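Local coordinates for protein uricase (Bacillus fastidiosus, PDB 4R8X) that catalyses, as a urate oxidase, the oxidation of urate to 5-hydroxyisourate, the first step of the route from urate to (S)-allantoin, at residues Q53-T56 with S57-G61; I244-L247 with I248-G252; Q305-L308 with A309-K312. All coordinates share one frame; numbering follows the deposited sequence.

Interaction 1: Q53-T56 with S57-G61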
loop_
_atom_site.group_PDB
_atom_site.type_symbol
_atom_site.label_atom_id
_atom_site.label_comp_id
_atom_site.label_asym_id
_atom_site.label_seq_id
_atom_site.Cartn_x
_atom_site.Cartn_y
_atom_site.Cartn_z
ATOM N N GLN D 53 30.233 19.258 -12.313
ATOM C CA GLN D 53 31.177 19.274 -11.204
ATOM C C GLN D 53 30.888 18.246 -10.107
ATOM O O GLN D 53 31.661 18.131 -9.161
ATOM C CB GLN D 53 31.272 20.675 -10.609
ATOM C CG GLN D 53 31.882 21.689 -11.567
ATOM C CD GLN D 53 32.232 22.991 -10.892
ATOM O OE1 GLN D 53 32.979 23.015 -9.912
ATOM N NE2 GLN D 53 31.682 24.086 -11.405
ATOM N N LEU D 54 29.788 17.507 -10.236
ATOM C CA LEU D 54 29.466 16.449 -9.281
ATOM C C LEU D 54 30.142 15.124 -9.642
ATOM O O LEU D 54 30.043 14.147 -8.908
ATOM C CB LEU D 54 27.946 16.248 -9.203
ATOM C CG LEU D 54 27.134 17.491 -8.823
ATOM C CD1 LEU D 54 25.647 17.179 -8.755
ATOM C CD2 LEU D 54 27.620 18.069 -7.498
ATOM N N LEU D 55 30.816 15.076 -10.779
ATOM C CA LEU D 55 31.299 13.798 -11.298
ATOM C C LEU D 55 32.224 13.066 -10.336
ATOM O O LEU D 55 32.067 11.870 -10.103
ATOM C CB LEU D 55 31.985 13.984 -12.654
ATOM C CG LEU D 55 32.523 12.701 -13.287
ATOM C CD1 LEU D 55 31.390 11.743 -13.669
ATOM C CD2 LEU D 55 33.391 13.040 -14.486
ATOM N N THR D 56 33.185 13.770 -9.758
ATOM C CA THR D 56 34.146 13.078 -8.911
ATOM C C THR D 56 33.562 12.596 -7.579
ATOM O O THR D 56 34.183 11.769 -6.905
ATOM C CB THR D 56 35.406 13.921 -8.665
ATOM O OG1 THR D 56 35.022 15.157 -8.063
ATOM C CG2 THR D 56 36.146 14.193 -9.986
ATOM N N SER D 57 32.375 13.081 -7.207
ATOM C CA SER D 57 31.707 12.544 -6.030
ATOM C C SER D 57 31.359 11.079 -6.293
ATOM O O SER D 57 31.334 10.264 -5.370
ATOM C CB SER D 57 30.472 13.380 -5.641
ATOM O OG SER D 57 29.363 13.187 -6.515
ATOM N N PHE D 58 31.116 10.747 -7.557
ATOM C CA PHE D 58 30.855 9.358 -7.956
ATOM C C PHE D 58 32.150 8.622 -8.297
ATOM O O PHE D 58 32.410 7.530 -7.805
ATOM C CB PHE D 58 29.933 9.304 -9.177
ATOM C CG PHE D 58 28.543 9.805 -8.904
ATOM C CD1 PHE D 58 28.243 11.154 -9.023
ATOM C CD2 PHE D 58 27.534 8.927 -8.539
ATOM C CE1 PHE D 58 26.978 11.626 -8.779
ATOM C CE2 PHE D 58 26.262 9.394 -8.284
ATOM C CZ PHE D 58 25.983 10.745 -8.408
ATOM N N THR D 59 32.979 9.232 -9.135
ATOM C CA THR D 59 34.116 8.508 -9.676
ATOM C C THR D 59 35.270 8.395 -8.686
ATOM O O THR D 59 36.089 7.487 -8.800
ATOM C CB THR D 59 34.640 9.144 -10.972
ATOM O OG1 THR D 59 34.995 10.504 -10.713
ATOM C CG2 THR D 59 33.570 9.099 -12.058
ATOM N N GLU D 60 35.328 9.299 -7.708
ATOM C CA GLU D 60 36.447 9.312 -6.771
ATOM C C GLU D 60 36.017 9.273 -5.302
ATOM O O GLU D 60 36.859 9.225 -4.402
ATOM C CB GLU D 60 37.351 10.530 -7.036
ATOM C CG GLU D 60 37.968 10.527 -8.437
ATOM C CD GLU D 60 38.775 11.772 -8.745
ATOM O OE1 GLU D 60 38.976 12.592 -7.826
ATOM O OE2 GLU D 60 39.209 11.931 -9.906
ATOM N N GLY D 61 34.710 9.302 -5.061
ATOM C CA GLY D 61 34.199 9.351 -3.702
ATOM C C GLY D 61 34.573 10.658 -3.027
ATOM O O GLY D 61 34.694 10.735 -1.800
HETATM O O HOH W 1 32.526 16.252 -7.453
#
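The 3-10 segment 53-54 runs on into a short helix that reaches Thr59, and Leu54 O and Leu55 O accept N-H groups from the residues that follow. Thr59 N reaches Leu55 O at 3.0 Å in a nearly straight helical bond, while Phe58 N meets the same oxygen from above the carbonyl plane in a tighter i to i+3 turn. Glu60, the first residue to leave helical angles, still donates its N to Thr56 O at 2.8 Å. Ser57 grips Leu54 O twice. Its N comes from above the carbonyl plane, whereas OG, turned back between its own N and carbonyl carbon (chi1 74°), lies 2.7 Å from Leu54 O and in the carbonyl plane. Such a return to the preceding turn is common for helical serines and gives this buried hydroxyl proton an acceptor. The helix also belongs to the subunit interface: the Phe58 ring stacks on Phe301 of the second subunit, and Ser57 packs on Gln245 of that subunit. Phe58 CD1, at the ring edge, lies 3.5 Å from Leu54 O. On the outer side, Thr56 and Glu60 run side by side, Thr56 CG2 3.8 Å from Glu60 CD. A water links Gln53 O, 2.7 Å away, to Thr56 OG1.

Interaction 2: I244-L247 with I248-G252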
loop_
_atom_site.group_PDB
_atom_site.type_symbol
_atom_site.label_atom_id
_atom_site.label_comp_id
_atom_site.label_asym_id
_atom_site.label_seq_id
_atom_site.Cartn_x
_atom_site.Cartn_y
_atom_site.Cartn_z
ATOM N N ILE D 244 -13.528 6.952 -23.239
ATOM C CA ILE D 244 -12.664 7.778 -22.410
ATOM C C ILE D 244 -11.821 8.671 -23.315
ATOM O O ILE D 244 -11.584 9.838 -22.997
ATOM C CB ILE D 244 -11.763 6.925 -21.510
ATOM C CG1 ILE D 244 -12.611 6.137 -20.517
ATOM C CG2 ILE D 244 -10.776 7.799 -20.753
ATOM C CD1 ILE D 244 -11.798 5.218 -19.666
ATOM N N GLN D 245 -11.374 8.120 -24.444
ATOM C CA GLN D 245 -10.610 8.880 -25.430
ATOM C C GLN D 245 -11.359 10.142 -25.824
ATOM O O GLN D 245 -10.816 11.240 -25.775
ATOM C CB GLN D 245 -10.346 8.043 -26.686
ATOM C CG GLN D 245 -9.312 6.944 -26.509
ATOM C CD GLN D 245 -9.911 5.615 -26.090
ATOM O OE1 GLN D 245 -10.899 5.563 -25.348
ATOM N NE2 GLN D 245 -9.312 4.526 -26.566
ATOM N N HIS D 246 -12.617 9.963 -26.212
ATOM C CA HIS D 246 -13.486 11.061 -26.602
ATOM C C HIS D 246 -13.700 12.042 -25.444
ATOM O O HIS D 246 -13.617 13.255 -25.617
ATOM C CB HIS D 246 -14.806 10.474 -27.108
ATOM C CG HIS D 246 -15.842 11.494 -27.461
ATOM N ND1 HIS D 246 -17.038 11.599 -26.784
ATOM C CD2 HIS D 246 -15.871 12.442 -28.428
ATOM C CE1 HIS D 246 -17.759 12.570 -27.318
ATOM N NE2 HIS D 246 -17.073 13.098 -28.317
ATOM N N LEU D 247 -13.958 11.511 -24.255
ATOM C CA LEU D 247 -14.158 12.346 -23.074
ATOM C C LEU D 247 -12.989 13.285 -22.786
ATOM O O LEU D 247 -13.189 14.487 -22.584
ATOM C CB LEU D 247 -14.448 11.471 -21.859
ATOM C CG LEU D 247 -14.491 12.181 -20.506
ATOM C CD1 LEU D 247 -15.643 13.185 -20.463
ATOM C CD2 LEU D 247 -14.618 11.155 -19.404
ATOM N N ILE D 248 -11.772 12.753 -22.782
ATOM C CA ILE D 248 -10.639 13.570 -22.385
ATOM C C ILE D 248 -10.303 14.606 -23.447
ATOM O O ILE D 248 -9.798 15.683 -23.125
ATOM C CB ILE D 248 -9.405 12.736 -21.960
ATOM C CG1 ILE D 248 -8.914 11.831 -23.087
ATOM C CG2 ILE D 248 -9.739 11.912 -20.720
ATOM C CD1 ILE D 248 -7.615 11.122 -22.739
ATOM N N TYR D 249 -10.618 14.308 -24.706
ATOM C CA TYR D 249 -10.458 15.316 -25.743
ATOM C C TYR D 249 -11.308 16.541 -25.400
ATOM O O TYR D 249 -10.829 17.682 -25.430
ATOM C CB TYR D 249 -10.861 14.758 -27.112
ATOM C CG TYR D 249 -10.694 15.731 -28.264
ATOM C CD1 TYR D 249 -9.460 16.303 -28.546
ATOM C CD2 TYR D 249 -11.774 16.068 -29.078
ATOM C CE1 TYR D 249 -9.306 17.183 -29.608
ATOM C CE2 TYR D 249 -11.624 16.945 -30.139
ATOM C CZ TYR D 249 -10.389 17.500 -30.394
ATOM O OH TYR D 249 -10.228 18.375 -31.446
ATOM N N HIS D 250 -12.564 16.298 -25.043
ATOM C CA HIS D 250 -13.477 17.378 -24.694
ATOM C C HIS D 250 -13.165 18.073 -23.374
ATOM O O HIS D 250 -13.349 19.275 -23.251
ATOM C CB HIS D 250 -14.918 16.884 -24.753
ATOM C CG HIS D 250 -15.427 16.748 -26.150
ATOM N ND1 HIS D 250 -16.199 17.716 -26.749
ATOM C CD2 HIS D 250 -15.214 15.797 -27.090
ATOM C CE1 HIS D 250 -16.478 17.348 -27.987
ATOM N NE2 HIS D 250 -15.879 16.196 -28.225
ATOM N N ILE D 251 -12.680 17.328 -22.390
ATOM C CA ILE D 251 -12.214 17.964 -21.176
ATOM C C ILE D 251 -11.056 18.905 -21.514
ATOM O O ILE D 251 -11.016 20.054 -21.057
ATOM C CB ILE D 251 -11.783 16.931 -20.122
ATOM C CG1 ILE D 251 -13.003 16.137 -19.625
ATOM C CG2 ILE D 251 -11.077 17.638 -18.972
ATOM C CD1 ILE D 251 -12.656 14.937 -18.727
ATOM N N GLY D 252 -10.125 18.419 -22.331
ATOM C CA GLY D 252 -8.984 19.221 -22.729
ATOM C C GLY D 252 -9.376 20.480 -23.481
ATOM O O GLY D 252 -8.855 21.555 -23.192
#
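His246 and His250, one helical turn apart, bring their imidazoles together obliquely, the ring planes 63° apart and the centroids 4.6 Å from each other. Backbone acceptors along helix 244-258 are met in regular i to i+4 order. Ile244 O takes Ile248 N at 2.9 Å, Gln245 O takes Tyr249 N, and His246 O takes the N of His250, whose ring also presents its edge to that oxygen through CD2. Leu247 O takes Ile251 N at 2.9 Å, and the pattern continues with Gly252 N on Ile248 O. Two polar ends look beyond the segments: His246 ND1 is bonded to Lys242 N, and Tyr249 OH to Glu311 on the C-terminal helix. With CG anti to the main-chain nitrogen (chi1 172°), Leu247 lays its CG 3.8 Å from Ile251 CD1. Ile248 sends CG1 back between the carbonyls of Ile244 and Gln245. Gln245 is a predicted urate-binding residue at the head of the helix, and Phe58 of the second subunit packs against it. Ile244, Leu247, Ile248 and Ile251 thus bind the helix to the sheet through apolar contacts, whereas the buried His246 ND1 and Tyr249 OH are paid for by chain lying before the helix and by the C-terminal helix.

Interaction 3: Q305-L308 with A309-K312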
loop_
_atom_site.group_PDB
_atom_site.type_symbol
_atom_site.label_atom_id
_atom_site.label_comp_id
_atom_site.label_asym_id
_atom_site.label_seq_id
_atom_site.Cartn_x
_atom_site.Cartn_y
_atom_site.Cartn_z
ATOM N N GLN D 305 -3.973 24.220 -28.129
ATOM C CA GLN D 305 -4.823 25.321 -28.585
ATOM C C GLN D 305 -5.233 25.193 -30.058
ATOM O O GLN D 305 -6.340 25.568 -30.432
ATOM C CB GLN D 305 -4.163 26.681 -28.335
ATOM C CG GLN D 305 -4.100 27.090 -26.861
ATOM C CD GLN D 305 -5.466 27.390 -26.253
ATOM O OE1 GLN D 305 -6.486 27.351 -26.931
ATOM N NE2 GLN D 305 -5.483 27.692 -24.959
ATOM N N GLU D 306 -4.356 24.619 -30.873
ATOM C CA GLU D 306 -4.661 24.397 -32.284
ATOM C C GLU D 306 -5.854 23.452 -32.462
ATOM O O GLU D 306 -6.611 23.581 -33.425
ATOM C CB GLU D 306 -3.431 23.871 -33.032
ATOM C CG GLU D 306 -2.295 24.886 -33.175
ATOM C CD GLU D 306 -1.461 25.074 -31.911
ATOM O OE1 GLU D 306 -1.631 24.307 -30.936
ATOM O OE2 GLU D 306 -0.624 26.003 -31.900
ATOM N N ASP D 307 -6.027 22.514 -31.530
ATOM C CA ASP D 307 -7.188 21.625 -31.557
ATOM C C ASP D 307 -8.467 22.411 -31.329
ATOM O O ASP D 307 -9.457 22.226 -32.031
ATOM C CB ASP D 307 -7.066 20.517 -30.508
ATOM C CG ASP D 307 -5.928 19.561 -30.800
ATOM O OD1 ASP D 307 -5.780 19.152 -31.973
ATOM O OD2 ASP D 307 -5.183 19.221 -29.859
ATOM N N LEU D 308 -8.443 23.294 -30.336
ATOM C CA LEU D 308 -9.613 24.101 -30.021
ATOM C C LEU D 308 -9.969 25.004 -31.200
ATOM O O LEU D 308 -11.138 25.138 -31.562
ATOM C CB LEU D 308 -9.355 24.933 -28.771
ATOM C CG LEU D 308 -10.531 25.795 -28.315
ATOM C CD1 LEU D 308 -11.710 24.925 -27.878
ATOM C CD2 LEU D 308 -10.093 26.719 -27.200
ATOM N N ALA D 309 -8.953 25.603 -31.812
ATOM C CA ALA D 309 -9.181 26.446 -32.976
ATOM C C ALA D 309 -9.816 25.655 -34.122
ATOM O O ALA D 309 -10.717 26.149 -34.807
ATOM C CB ALA D 309 -7.885 27.106 -33.421
ATOM N N ARG D 310 -9.348 24.427 -34.324
ATOM C CA ARG D 310 -9.921 23.564 -35.350
ATOM C C ARG D 310 -11.380 23.245 -35.069
ATOM O O ARG D 310 -12.191 23.264 -35.986
ATOM C CB ARG D 310 -9.116 22.274 -35.499
ATOM C CG ARG D 310 -7.911 22.412 -36.408
ATOM C CD ARG D 310 -7.235 21.077 -36.674
ATOM N NE ARG D 310 -6.485 20.614 -35.512
ATOM C CZ ARG D 310 -5.220 20.942 -35.257
ATOM N NH1 ARG D 310 -4.558 21.742 -36.081
ATOM N NH2 ARG D 310 -4.616 20.476 -34.172
ATOM N N GLU D 311 -11.711 22.960 -33.813
ATOM C CA GLU D 311 -13.096 22.670 -33.450
ATOM C C GLU D 311 -13.997 23.885 -33.677
ATOM O O GLU D 311 -15.092 23.756 -34.217
ATOM C CB GLU D 311 -13.207 22.166 -31.997
ATOM C CG GLU D 311 -12.544 20.807 -31.727
ATOM C CD GLU D 311 -13.171 19.673 -32.518
ATOM O OE1 GLU D 311 -14.380 19.745 -32.824
ATOM O OE2 GLU D 311 -12.449 18.706 -32.837
ATOM N N LYS D 312 -13.519 25.065 -33.293
ATOM C CA LYS D 312 -14.294 26.291 -33.465
ATOM C C LYS D 312 -14.454 26.694 -34.929
ATOM O O LYS D 312 -15.381 27.424 -35.270
ATOM C CB LYS D 312 -13.691 27.438 -32.646
ATOM C CG LYS D 312 -13.808 27.227 -31.136
ATOM C CD LYS D 312 -13.513 28.495 -30.346
ATOM C CE LYS D 312 -13.662 28.235 -28.848
ATOM N NZ LYS D 312 -13.601 29.468 -28.014
HETATM O O HOH W 2 -7.919 18.680 -33.802
#
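Asp307 and Arg310 form a salt bridge within this last helix, Arg310 NH2 standing 2.8 Å from Asp307 OD1 with an N-H...O angle of 161°. Asp307 OD1 lies at the edge of the guanidinium, in its plane, yet NH2 approaches the carboxylate from above, and the two flat groups are turned 71° against each other. Arg310 gets there by folding back: its chain runs extended through CG, then bends at chi3 (-74°), which brings the guanidinium over the preceding turn. Glu306 O consequently lies 3.5 Å from the plane of the Arg310 guanidinium, over its centre, so that a carbonyl oxygen meets the cationic face. A water completes a small ring, giving a hydrogen to Asp307 OD1 and accepting one from Arg310 NE at 3.0 Å. OD1 also pairs with Arg3 of the second subunit, while OD2 takes the N of His304. With an alanine here instead of Asp307, Arg310 would probably be free to turn away, and Arg3 of the second subunit and His304 N would lose this carboxylate. On another side, Leu308 and Lys312 cross, Leu308 CD1 lying 4.0 Å from Lys312 CE; the lysine stays extended along its length, which carries NZ to a salt bridge with Asp257. Glu311 bends at chi2, and its OE1 bonds to Ser317. Beneath these side chains run regular helical bonds, such as Ala309 N to Gln305 O at 3.0 Å. The Asp307-Arg310 pair is an i to i+3 salt bridge, here on the short helix that follows strand 296-304 and turns Asp307, Leu308 and Glu311 to helix 244-258.

Overall arrangement
The three contacts come in series along the chain, each on or beside one helix: 55-59, 244-258 and 305-312. Interaction 1 follows strand 40-50, packs on strand 5-17 and lies about 47 Å from interaction 2 and 50 Å from interaction 3, centre to centre. Interactions 2 and 3 are neighbours, their centres about 14 Å apart, joined by Tyr249 OH and Glu311 OE2 at 2.6 Å, a probable hydrogen bond. They share one part of the antiparallel sheet: helix 244-258 packs on strands 198-208, 262-271 and 296-304, the last leading into helix 305-312. All three touch the second subunit, so 53-61 of one copy meets 244-252 of another beside a predicted urate-binding residue.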